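Local atomic coordinates of dihydropteroate synthase (Mycobacterium smegmatis, PDB entry 6OMZ), a protein that probably catalyses the condensation of para-aminobenzoate with 6-hydroxymethyl-7,8-dihydropterin diphosphate to give 7,8-dihydropteroate, the immediate precursor of folates. Residues N29-Q32 against D33-D37; P130-A133 against G134-E138; E168-T171 against E172-A176; G248-T251 against A252-V255. The protein carries 1 engineered substitution. All blocks are in the same frame, centred on the assembly; numbering follows the deposited sequence.

All four contacts are local turns of helices in one TIM-barrel chain, and none touches another. Contact 1 starts the short helix after strand 23-29 and lies nearest the ligand: the side chain of Asn29 is about 6 Å from the bound pterin-6-yl-methyl-monophosphate. The side chains of Arg249 in contact 4 and Leu173 in contact 3 are each about 9 Å from that ligand, and Met132 in contact 2 about 12 Å. Contacts 2 and 3 are the closest pair, about 7 Å between nearest atoms. Contacts 2 and 4, with centres about 35 Å apart, lie on opposite sides of the chain's centre, as do contacts 1 and 3, about 33 Å between centres.

Contact 1 (N29-Q32 against D33-D37); sequences NVTQ and DSFSD
At the N-terminal cap of the short helix 30-35, Asn29 O takes the N-H of Asp33 at 2.8 Å. Asn29 is the N-cap itself. Its OD1 accepts from Gln32 N at 3.0 Å, with the donor tilted 24° from the amide plane, while ND2 is bound by Glu67 O. A water joins the two segments at the same end, taking a hydrogen from Asn29 N and giving one to OD1 of Asp33; the other carboxylate oxygen, OD2, is held by His50 ND1. This is the point where strand 23-29 of the TIM barrel runs directly into helix, close to the bound pterin monophosphate. The next carbonyl, Val30 O, is gripped twice by Ser34: N and OG approach from opposite faces of the carbonyl plane, OG at 2.8 Å. With OG beside its own backbone N (chi1 -64°), the serine hydroxyl can fold back to this carbonyl, and OG also accepts a hydrogen bond from Asp43 N. Thr31 CG2 comes within 3.7 Å of Phe35 CD2, the two side chains crossing at a slant, while Thr31 OG1 turns to Gly66 O and Arg84. Gln32, bent at chi2, lays OE1 3.1 Å from Ser36 CB.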
# COMPACT_ATOMS: atom_id res chain seq x y z
N ASN A 29 -6.26 6.83 6.21
CA ASN A 29 -5.44 6.88 7.42
C ASN A 29 -6.20 7.71 8.45
O ASN A 29 -6.43 8.91 8.24
CB ASN A 29 -4.05 7.45 7.15
CG ASN A 29 -3.13 7.28 8.35
OD1 ASN A 29 -3.30 7.95 9.37
ND2 ASN A 29 -2.17 6.37 8.25
N VAL A 30 -6.61 7.05 9.53
CA VAL A 30 -7.49 7.68 10.52
C VAL A 30 -6.78 8.83 11.19
O VAL A 30 -7.39 9.87 11.49
CB VAL A 30 -7.96 6.65 11.56
CG1 VAL A 30 -8.93 7.30 12.55
CG2 VAL A 30 -8.61 5.47 10.86
N THR A 31 -5.48 8.68 11.44
CA THR A 31 -4.72 9.73 12.10
C THR A 31 -4.58 10.94 11.18
O THR A 31 -4.80 12.08 11.60
CB THR A 31 -3.35 9.20 12.52
OG1 THR A 31 -3.53 8.25 13.60
CG2 THR A 31 -2.46 10.33 12.99
N GLN A 32 -4.22 10.70 9.92
CA GLN A 32 -4.10 11.81 8.98
C GLN A 32 -5.45 12.49 8.74
O GLN A 32 -5.54 13.72 8.76
CB GLN A 32 -3.48 11.34 7.67
CG GLN A 32 -2.80 12.45 6.87
CD GLN A 32 -1.55 13.00 7.56
OE1 GLN A 32 -1.62 13.96 8.33
NE2 GLN A 32 -0.41 12.37 7.30
N ASP A 33 -6.51 11.70 8.54
CA ASP A 33 -7.83 12.29 8.36
C ASP A 33 -8.22 13.15 9.55
O ASP A 33 -8.82 14.22 9.38
CB ASP A 33 -8.88 11.21 8.14
CG ASP A 33 -8.79 10.59 6.76
OD1 ASP A 33 -7.94 11.04 5.95
OD2 ASP A 33 -9.57 9.66 6.48
N SER A 34 -7.88 12.71 10.77
CA SER A 34 -8.33 13.43 11.96
C SER A 34 -7.50 14.68 12.22
O SER A 34 -8.03 15.69 12.70
CB SER A 34 -8.27 12.52 13.18
OG SER A 34 -9.17 11.44 13.05
N PHE A 35 -6.20 14.63 11.92
CA PHE A 35 -5.27 15.63 12.44
C PHE A 35 -4.57 16.47 11.38
O PHE A 35 -3.98 17.49 11.74
CB PHE A 35 -4.19 14.95 13.29
CG PHE A 35 -4.72 14.21 14.48
CD1 PHE A 35 -5.79 14.70 15.21
CD2 PHE A 35 -4.15 13.01 14.88
CE1 PHE A 35 -6.28 14.03 16.31
CE2 PHE A 35 -4.63 12.32 15.98
CZ PHE A 35 -5.70 12.84 16.70
N SER A 36 -4.61 16.08 10.10
CA SER A 36 -3.72 16.70 9.12
C SER A 36 -3.99 18.20 8.98
O SER A 36 -3.05 18.99 8.84
CB SER A 36 -3.85 16.02 7.76
OG SER A 36 -5.11 16.28 7.15
N ASP A 37 -5.26 18.61 9.03
CA ASP A 37 -5.65 20.00 8.88
C ASP A 37 -5.81 20.72 10.22
O ASP A 37 -6.47 21.77 10.27
CB ASP A 37 -6.94 20.11 8.08
CG ASP A 37 -6.74 19.85 6.60
OD1 ASP A 37 -5.72 20.32 6.04
OD2 ASP A 37 -7.59 19.16 5.98
O HOH W 1 -6.32 9.20 4.58

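Contact 2 (P130-A133 against G134-E138); sequences PGMA and GVLAE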
# COMPACT_ATOMS: atom_id res chain seq x y z
N PRO A 130 8.07 -10.33 14.97
CA PRO A 130 8.20 -11.78 14.75
C PRO A 130 6.90 -12.55 14.97
O PRO A 130 6.82 -13.72 14.59
CB PRO A 130 9.28 -12.20 15.77
CG PRO A 130 9.20 -11.17 16.84
CD PRO A 130 8.86 -9.88 16.13
N GLY A 131 5.89 -11.92 15.57
CA GLY A 131 4.60 -12.54 15.74
C GLY A 131 3.64 -12.37 14.58
O GLY A 131 2.56 -12.98 14.59
N MET A 132 3.99 -11.56 13.57
CA MET A 132 3.06 -11.30 12.48
C MET A 132 2.77 -12.57 11.67
O MET A 132 1.61 -12.85 11.35
CB MET A 132 3.60 -10.21 11.56
CG MET A 132 2.58 -9.70 10.52
SD MET A 132 1.15 -8.87 11.26
CE MET A 132 1.78 -7.20 11.45
N ALA A 133 3.81 -13.35 11.35
CA ALA A 133 3.58 -14.55 10.55
C ALA A 133 2.59 -15.48 11.24
O ALA A 133 1.70 -16.05 10.59
CB ALA A 133 4.90 -15.27 10.28
N GLY A 134 2.71 -15.64 12.56
CA GLY A 134 1.80 -16.52 13.28
C GLY A 134 0.37 -16.01 13.28
O GLY A 134 -0.58 -16.80 13.20
N VAL A 135 0.20 -14.70 13.37
CA VAL A 135 -1.14 -14.12 13.27
C VAL A 135 -1.76 -14.46 11.92
O VAL A 135 -2.90 -14.93 11.84
CB VAL A 135 -1.09 -12.59 13.50
CG1 VAL A 135 -2.41 -11.95 13.11
CG2 VAL A 135 -0.75 -12.28 14.95
N LEU A 136 -1.01 -14.24 10.84
CA LEU A 136 -1.54 -14.51 9.50
C LEU A 136 -1.75 -16.00 9.26
O LEU A 136 -2.73 -16.39 8.61
CB LEU A 136 -0.60 -13.94 8.43
CG LEU A 136 -0.87 -12.48 8.02
CD1 LEU A 136 -2.27 -12.35 7.41
CD2 LEU A 136 -0.69 -11.54 9.20
N ALA A 137 -0.83 -16.85 9.73
CA ALA A 137 -1.00 -18.29 9.53
C ALA A 137 -2.28 -18.79 10.18
O ALA A 137 -2.98 -19.64 9.61
CB ALA A 137 0.21 -19.05 10.09
N GLU A 138 -2.61 -18.26 11.36
CA GLU A 138 -3.83 -18.65 12.05
C GLU A 138 -5.07 -18.08 11.36
O GLU A 138 -6.08 -18.77 11.21
CB GLU A 138 -3.77 -18.20 13.51
CG GLU A 138 -4.80 -18.84 14.44
CD GLU A 138 -6.22 -18.30 14.27
OE1 GLU A 138 -6.37 -17.11 13.90
OE2 GLU A 138 -7.18 -19.07 14.51
O HOH W 2 4.98 -15.62 14.16
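Met132 and Leu136 meet one turn apart on helix 132-139, the helical crossover of the beta-alpha-beta unit that links strands 119-122 and 143-146 of the barrel. The two side chains lie alongside each other and point the same way, inward to the sheet. Met132 sends CG out anti to its backbone N (chi1 -170°) and then bends at chi2 and chi3, which sets SD 3.8 Å from Leu136 CD2. Both residues reach Val120 and Trp143, so the pair forms part of the apolar seam between the helix and those two strands. Ala133 contributes to the turn mainly through its backbone: its carbonyl oxygen accepts from Ala137 N at 2.8 Å, and Ala137 CB rests 3.4 Å from the same oxygen. The methyl of Ala133 packs on Trp143 and on Ala183. Val135 CG2 lies 3.4 Å from Gly131 O, the carbonyl that also takes the Val135 N-H. Gly134 is tied back through solvent. Pro130 O, the carbonyl four residues before it, does not reach Gly134 N directly; a water bridges them, accepting from Gly134 N at 2.8 Å and donating to Pro130 O at 2.7 Å.

Contact 3 (E168-T171 against E172-A176); sequences EVRT and ELLAA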
# COMPACT_ATOMS: atom_id res chain seq x y z
N GLU A 168 17.56 -7.52 -6.23
CA GLU A 168 17.63 -7.66 -4.78
C GLU A 168 16.25 -7.52 -4.16
O GLU A 168 15.92 -8.23 -3.20
CB GLU A 168 18.61 -6.65 -4.19
CG GLU A 168 20.05 -6.95 -4.62
CD GLU A 168 21.08 -5.98 -4.06
OE1 GLU A 168 20.91 -5.52 -2.91
OE2 GLU A 168 22.06 -5.67 -4.78
N VAL A 169 15.44 -6.59 -4.67
CA VAL A 169 14.07 -6.47 -4.19
C VAL A 169 13.31 -7.78 -4.42
O VAL A 169 12.64 -8.29 -3.53
CB VAL A 169 13.36 -5.27 -4.84
CG1 VAL A 169 11.85 -5.38 -4.64
CG2 VAL A 169 13.87 -3.96 -4.19
N ARG A 170 13.43 -8.33 -5.64
CA ARG A 170 12.80 -9.62 -5.94
C ARG A 170 13.30 -10.72 -4.99
O ARG A 170 12.50 -11.44 -4.39
CB ARG A 170 13.07 -10.01 -7.39
CG ARG A 170 12.53 -11.40 -7.76
CD ARG A 170 12.90 -11.81 -9.19
NE ARG A 170 12.36 -13.13 -9.52
CZ ARG A 170 12.92 -14.28 -9.15
NH1 ARG A 170 14.05 -14.27 -8.45
NH2 ARG A 170 12.36 -15.43 -9.49
N THR A 171 14.62 -10.84 -4.84
CA THR A 171 15.17 -11.87 -3.95
C THR A 171 14.63 -11.72 -2.53
O THR A 171 14.24 -12.71 -1.90
CB THR A 171 16.70 -11.80 -3.94
OG1 THR A 171 17.18 -12.09 -5.25
CG2 THR A 171 17.29 -12.81 -2.95
N GLU A 172 14.58 -10.50 -2.01
CA GLU A 172 14.18 -10.32 -0.62
C GLU A 172 12.69 -10.51 -0.44
O GLU A 172 12.25 -11.05 0.58
CB GLU A 172 14.64 -8.96 -0.12
CG GLU A 172 16.07 -9.02 0.41
CD GLU A 172 16.86 -7.76 0.17
OE1 GLU A 172 16.37 -6.66 0.48
OE2 GLU A 172 18.01 -7.87 -0.32
N LEU A 173 11.88 -10.06 -1.42
CA LEU A 173 10.45 -10.33 -1.34
C LEU A 173 10.17 -11.83 -1.34
O LEU A 173 9.35 -12.31 -0.56
CB LEU A 173 9.71 -9.67 -2.51
CG LEU A 173 9.54 -8.16 -2.38
CD1 LEU A 173 8.99 -7.56 -3.67
CD2 LEU A 173 8.58 -7.88 -1.22
N LEU A 174 10.86 -12.58 -2.20
CA LEU A 174 10.62 -14.01 -2.27
C LEU A 174 11.14 -14.72 -1.02
O LEU A 174 10.58 -15.75 -0.62
CB LEU A 174 11.24 -14.61 -3.54
CG LEU A 174 10.63 -14.10 -4.86
CD1 LEU A 174 11.21 -14.85 -6.06
CD2 LEU A 174 9.11 -14.21 -4.84
N ALA A 175 12.20 -14.20 -0.40
CA ALA A 175 12.64 -14.75 0.88
C ALA A 175 11.60 -14.51 1.96
O ALA A 175 11.39 -15.36 2.83
CB ALA A 175 13.99 -14.16 1.28
N ALA A 176 10.93 -13.35 1.92
CA ALA A 176 9.84 -13.10 2.86
C ALA A 176 8.68 -14.05 2.61
O ALA A 176 8.08 -14.58 3.56
CB ALA A 176 9.37 -11.64 2.75
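Arg170 and Leu174 cross at a slant on helix 165-182, the leucine methyl lying under the flat guanidinium. CD1 of Leu174 sits 3.5 Å from that plane, over its centre, and 3.6 Å from Arg170 CZ. The arginine chain is extended from CG to NE, with CG anti to the backbone N (chi1 176°), and this carries the charged group far enough along the helix to cover a residue one turn later. Val169 and Leu173 behave differently: they run side by side in the same direction, CG1 against CD1 at 3.7 Å, and both touch His147, while Leu173 also packs on Leu215 of helix 212-216. This helix follows strand 143-146 in the TIM barrel. Along a third line, Glu172 bends at chi2 back past the carbonyl of Glu168, with CD 3.5 Å from Glu168 O. The backbone below is regular helix, as in Leu173 N to Val169 O at 2.9 Å. Glu168 OE1 and Glu172 OE2 stand 4.5 Å apart, and Arg149 forms a salt bridge to each, while Glu172 OE1 takes a hydrogen bond from His147 NE2. The shared arginine probably offsets the repulsion between the two carboxylates and would favour both being ionised.

Contact 4 (G248-T251 against A252-V255); sequences GRET and ATAV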
# COMPACT_ATOMS: atom_id res chain seq x y z
N GLY A 248 -0.05 18.15 -6.64
CA GLY A 248 0.23 18.16 -8.05
C GLY A 248 0.81 16.87 -8.60
O GLY A 248 1.32 16.86 -9.72
N ARG A 249 0.77 15.78 -7.83
CA ARG A 249 1.31 14.50 -8.28
C ARG A 249 0.22 13.52 -8.69
O ARG A 249 0.54 12.36 -8.96
CB ARG A 249 2.17 13.87 -7.17
CG ARG A 249 3.33 14.78 -6.71
CD ARG A 249 4.07 14.27 -5.47
NE ARG A 249 4.88 15.37 -4.91
CZ ARG A 249 5.61 15.30 -3.80
NH1 ARG A 249 5.67 14.16 -3.11
NH2 ARG A 249 6.30 16.36 -3.39
N GLU A 250 -1.04 13.95 -8.76
CA GLU A 250 -2.11 12.97 -8.97
C GLU A 250 -2.22 12.51 -10.42
O GLU A 250 -2.54 11.35 -10.68
CB GLU A 250 -3.44 13.55 -8.50
CG GLU A 250 -3.47 13.93 -7.01
CD GLU A 250 -3.40 12.73 -6.06
OE1 GLU A 250 -3.20 11.58 -6.52
OE2 GLU A 250 -3.55 12.96 -4.84
N THR A 251 -2.00 13.39 -11.39
CA THR A 251 -1.99 12.91 -12.77
C THR A 251 -0.91 11.84 -12.95
O THR A 251 -1.17 10.76 -13.49
CB THR A 251 -1.78 14.05 -13.76
OG1 THR A 251 -2.78 15.06 -13.56
CG2 THR A 251 -1.85 13.53 -15.20
N ALA A 252 0.30 12.12 -12.46
CA ALA A 252 1.38 11.13 -12.55
C ALA A 252 1.00 9.82 -11.87
O ALA A 252 1.27 8.74 -12.40
CB ALA A 252 2.65 11.72 -11.94
N THR A 253 0.36 9.91 -10.70
CA THR A 253 -0.04 8.70 -9.98
C THR A 253 -1.03 7.87 -10.79
O THR A 253 -0.92 6.65 -10.86
CB THR A 253 -0.64 9.09 -8.62
OG1 THR A 253 0.37 9.72 -7.81
CG2 THR A 253 -1.20 7.87 -7.89
N ALA A 254 -2.01 8.54 -11.41
CA ALA A 254 -3.02 7.83 -12.19
C ALA A 254 -2.42 7.16 -13.42
O ALA A 254 -2.85 6.07 -13.81
CB ALA A 254 -4.13 8.80 -12.59
N VAL A 255 -1.45 7.82 -14.06
CA VAL A 255 -0.76 7.20 -15.19
C VAL A 255 -0.01 5.94 -14.74
O VAL A 255 -0.02 4.92 -15.44
CB VAL A 255 0.18 8.21 -15.87
CG1 VAL A 255 1.00 7.53 -16.97
CG2 VAL A 255 -0.64 9.36 -16.46
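Thr253 folds its hydroxyl back over the carbonyl of Arg249, one turn earlier, and OG1 gives a hydrogen bond to Arg249 O at 2.9 Å. The hydroxyl stands above the carbonyl plane, 39° out of it, while the Thr253 N-H reaches the same oxygen from the other face at 3.0 Å. Two donors of one residue therefore clamp the carbonyl of the N-cap, Arg249, at the point where helix 250-262 begins. The first torsion explains the reach: OG1 lies beside the backbone N (chi1 -64°), on the side facing the preceding turn. OG1 has a further partner in Arg228 N, which ties this first turn to the loop carrying Arg228.

Glu250 runs next to Thr253, both pointing the same way, but they meet loosely, with OE1 4.1 Å from Thr253 CB. The carboxylate is directed to Arg228, which makes a salt bridge with OE2. Beyond the cap the helix is regular: Ala254 N bonds to Glu250 O at 3.0 Å, and Val255 N bonds to Thr251 O at the same length, while Val255 CG2 lies 3.3 Å from Thr251 O. The extended chain of Arg249 carries its guanidinium clear of the turn, where it donates to the backbone carbonyls of Arg244 and Arg228.

In the TIM barrel, helix 250-262 lies between strands 223-224 and 267-270 in the chain. Its first turn packs against helix 230-235, where Arg249 and Thr253 both touch Leu232, while Ala252 meets Leu236 and Glu250 touches Asp272 in the loop after strand 267-270.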